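Local coordinates for periplasmic binding protein (Xylanimonas cellulosilytica, PDB 4MX8) that probably serves as the solute-binding component of an iron-siderophore-type ABC importer, capturing its ligand outside the membrane for transport, at residues A31-E36 / D203-R208. Numbering follows the deposited sequence.
Sequences ADPVYE and DPRGAR
The carbonyl O of Ala-31 lies 3.0 Å from NH2 of Arg-205, the shortest polar approach between 31-36 and 203-208. It comes at the edge of the guanidinium, near its plane, and so do N of Asp-32 and CD of Pro-33, the latter 4.1 Å from NH2. Arg-205 spans the gap with CG anti to its own backbone N (chi1 -153°), an extended second torsion and a bend at chi3 (-65°) that delivers NH2 to the loop. The carboxylate of Asp-32 stays farther off, OD1 standing 4.7 Å from NH2 of Arg-205, too far for a salt bridge, though the opposite charges may attract weakly. A separate, loose van der Waals touch lies farther along the segments, where the hydroxyl OH of Tyr-35 meets CG of Pro-204 at 3.9 Å. Pro-204 and Arg-205 are the central residues of a type I turn from Asp-203 to Gly-206. Within it a weak bond runs from N of Arg-205 to OD2 of Asp-203 (3.4 Å), uncertain because Asp-203 is poorly ordered; Pro-204 also rests on Leu-133. Val-34 pairs with Thr-25, and Asn-24 touches both Pro-33 and Tyr-35. In this TroA-like alpha-beta binding protein the contact is plain surface packing, joining the loop entering strand 35-43 of the two-stranded antiparallel sheet to the turn before helix 207-214, which follows strand 192-195 of the four-stranded mixed sheet. With 140 Å² buried, one close polar approach and otherwise loose touches, it is probably weak, and Arg-205 could perhaps shift without disturbing either backbone.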
ATOM      1  N   ALA A  31       2.262  14.696 -11.208  1.00 57.48           N
ATOM      2  CA  ALA A  31       2.887  15.056 -12.473  1.00 40.61           C
ATOM      3  C   ALA A  31       3.128  13.826 -13.334  1.00 45.53           C
ATOM      4  O   ALA A  31       3.343  12.732 -12.804  1.00 57.94           O
ATOM      5  CB  ALA A  31       4.179  15.760 -12.208  1.00 34.67           C
ATOM      6  N   ASP A  32       3.100  14.007 -14.656  1.00 43.74           N
ATOM      7  CA  ASP A  32       3.468  12.924 -15.568  1.00 50.18           C
ATOM      8  C   ASP A  32       4.899  12.519 -15.290  1.00 41.09           C
ATOM      9  O   ASP A  32       5.801  13.350 -15.403  1.00 42.07           O
ATOM     10  CB  ASP A  32       3.359  13.354 -17.030  1.00 60.35           C
ATOM     11  CG  ASP A  32       1.932  13.546 -17.475  1.00 74.16           C
ATOM     12  OD1 ASP A  32       1.022  13.218 -16.683  1.00 85.27           O
ATOM     13  OD2 ASP A  32       1.725  14.017 -18.619  1.00 74.37           O
ATOM     14  N   PRO A  33       5.112  11.242 -14.926  1.00 38.27           N
ATOM     15  CA  PRO A  33       6.449  10.753 -14.569  1.00 38.32           C
ATOM     16  C   PRO A  33       7.392  10.790 -15.755  1.00 36.34           C
ATOM     17  O   PRO A  33       6.972  10.736 -16.918  1.00 46.28           O
ATOM     18  CB  PRO A  33       6.195   9.302 -14.148  1.00 34.03           C
ATOM     19  CG  PRO A  33       4.996   8.911 -14.901  1.00 44.35           C
ATOM     20  CD  PRO A  33       4.128  10.151 -14.970  1.00 36.45           C
ATOM     21  N   VAL A  34       8.673  10.923 -15.450  1.00 38.96           N
ATOM     22  CA  VAL A  34       9.724  10.843 -16.457  1.00 37.61           C
ATOM     23  C   VAL A  34      10.776   9.965 -15.802  1.00 36.97           C
ATOM     24  O   VAL A  34      11.344  10.330 -14.776  1.00 42.19           O
ATOM     25  CB  VAL A  34      10.267  12.230 -16.814  1.00 33.70           C
ATOM     26  CG1 VAL A  34      11.505  12.098 -17.617  1.00 35.27           C
ATOM     27  CG2 VAL A  34       9.232  13.017 -17.590  1.00 35.62           C
ATOM     28  N   TYR A  35      10.980   8.767 -16.341  1.00 37.66           N
ATOM     29  CA  TYR A  35      11.802   7.782 -15.642  1.00 31.06           C
ATOM     30  C   TYR A  35      13.242   7.825 -16.131  1.00 38.77           C
ATOM     31  O   TYR A  35      13.505   8.015 -17.330  1.00 46.47           O
ATOM     32  CB  TYR A  35      11.228   6.380 -15.792  1.00 29.94           C
ATOM     33  CG  TYR A  35       9.845   6.203 -15.196  1.00 37.79           C
ATOM     34  CD1 TYR A  35       9.677   6.013 -13.825  1.00 33.07           C
ATOM     35  CD2 TYR A  35       8.704   6.223 -16.002  1.00 30.14           C
ATOM     36  CE1 TYR A  35       8.404   5.857 -13.270  1.00 30.58           C
ATOM     37  CE2 TYR A  35       7.435   6.073 -15.456  1.00 31.62           C
ATOM     38  CZ  TYR A  35       7.294   5.887 -14.092  1.00 41.83           C
ATOM     39  OH  TYR A  35       6.043   5.735 -13.545  1.00 56.52           O
ATOM     40  N   GLU A  36      14.168   7.671 -15.192  1.00 31.84           N
ATOM     41  CA  GLU A  36      15.595   7.724 -15.495  1.00 32.81           C
ATOM     42  C   GLU A  36      16.302   6.705 -14.626  1.00 31.42           C
ATOM     43  O   GLU A  36      16.140   6.702 -13.415  1.00 33.86           O
ATOM     44  CB  GLU A  36      16.153   9.139 -15.279  1.00 33.46           C
ATOM     45  CG  GLU A  36      15.792  10.104 -16.426  1.00 49.87           C
ATOM     46  CD  GLU A  36      16.190  11.564 -16.162  1.00 67.10           C
ATOM     47  OE1 GLU A  36      16.967  11.842 -15.202  1.00 69.50           O
ATOM     48  OE2 GLU A  36      15.716  12.431 -16.934  1.00 59.22           O
ATOM     49  N   ASP A 203       0.770   1.424 -15.538  1.00114.34           N
ATOM     50  CA  ASP A 203       0.670   2.660 -14.769  1.00 94.65           C
ATOM     51  C   ASP A 203       0.503   2.346 -13.297  1.00 92.31           C
ATOM     52  O   ASP A 203      -0.487   1.725 -12.904  1.00 88.49           O
ATOM     53  CB  ASP A 203      -0.508   3.506 -15.226  1.00 95.50           C
ATOM     54  CG  ASP A 203      -0.643   4.793 -14.415  1.00100.82           C
ATOM     55  OD1 ASP A 203      -1.784   5.274 -14.228  1.00104.33           O
ATOM     56  OD2 ASP A 203       0.391   5.328 -13.963  1.00 95.68           O
ATOM     57  N   PRO A 204       1.476   2.774 -12.474  1.00 85.58           N
ATOM     58  CA  PRO A 204       1.515   2.345 -11.074  1.00 80.60           C
ATOM     59  C   PRO A 204       0.719   3.279 -10.171  1.00 69.89           C
ATOM     60  O   PRO A 204       0.548   3.015  -8.976  1.00 64.89           O
ATOM     61  CB  PRO A 204       3.013   2.373 -10.746  1.00 74.10           C
ATOM     62  CG  PRO A 204       3.639   3.281 -11.782  1.00 70.68           C
ATOM     63  CD  PRO A 204       2.598   3.671 -12.793  1.00 74.30           C
ATOM     64  N   ARG A 205       0.217   4.359 -10.752  1.00 65.59           N
ATOM     65  CA  ARG A 205      -0.707   5.212 -10.033  1.00 76.64           C
ATOM     66  C   ARG A 205      -2.003   4.441  -9.675  1.00 80.38           C
ATOM     67  O   ARG A 205      -2.634   4.693  -8.644  1.00 85.07           O
ATOM     68  CB  ARG A 205      -1.002   6.481 -10.842  1.00 78.36           C
ATOM     69  CG  ARG A 205      -1.381   7.690  -9.979  1.00 90.11           C
ATOM     70  CD  ARG A 205      -1.632   8.956 -10.809  1.00 99.03           C
ATOM     71  NE  ARG A 205      -0.426   9.433 -11.495  1.00106.94           N
ATOM     72  CZ  ARG A 205      -0.272  10.667 -11.978  1.00109.28           C
ATOM     73  NH1 ARG A 205      -1.244  11.564 -11.852  1.00113.70           N
ATOM     74  NH2 ARG A 205       0.857  11.012 -12.585  1.00101.94           N
ATOM     75  N   GLY A 206      -2.374   3.477 -10.510  1.00 64.98           N
ATOM     76  CA  GLY A 206      -3.667   2.843 -10.378  1.00 43.50           C
ATOM     77  C   GLY A 206      -3.614   1.430  -9.867  1.00 53.04           C
ATOM     78  O   GLY A 206      -4.643   0.751  -9.806  1.00 54.57           O
ATOM     79  N   ALA A 207      -2.417   0.987  -9.495  1.00 51.77           N
ATOM     80  CA  ALA A 207      -2.207  -0.368  -8.995  1.00 34.02           C
ATOM     81  C   ALA A 207      -2.955  -0.577  -7.691  1.00 39.91           C
ATOM     82  O   ALA A 207      -3.512  -1.651  -7.435  1.00 47.08           O
ATOM     83  CB  ALA A 207      -0.738  -0.623  -8.796  1.00 34.77           C
ATOM     84  N   ARG A 208      -2.963   0.464  -6.865  1.00 48.41           N
ATOM     85  CA  ARG A 208      -3.596   0.396  -5.549  1.00 41.92           C
ATOM     86  C   ARG A 208      -5.094   0.180  -5.621  1.00 44.22           C
ATOM     87  O   ARG A 208      -5.648  -0.640  -4.894  1.00 56.71           O
ATOM     88  CB  ARG A 208      -3.304   1.658  -4.750  1.00 41.06           C
ATOM     89  CG  ARG A 208      -3.739   1.555  -3.318  1.00 49.75           C
ATOM     90  CD  ARG A 208      -3.364   2.793  -2.561  1.00 50.19           C
ATOM     91  NE  ARG A 208      -4.036   3.964  -3.100  1.00 50.78           N
ATOM     92  CZ  ARG A 208      -3.599   5.201  -2.910  1.00 62.69           C
ATOM     93  NH1 ARG A 208      -2.489   5.397  -2.202  1.00 65.60           N
ATOM     94  NH2 ARG A 208      -4.256   6.232  -3.434  1.00 66.89           N
TER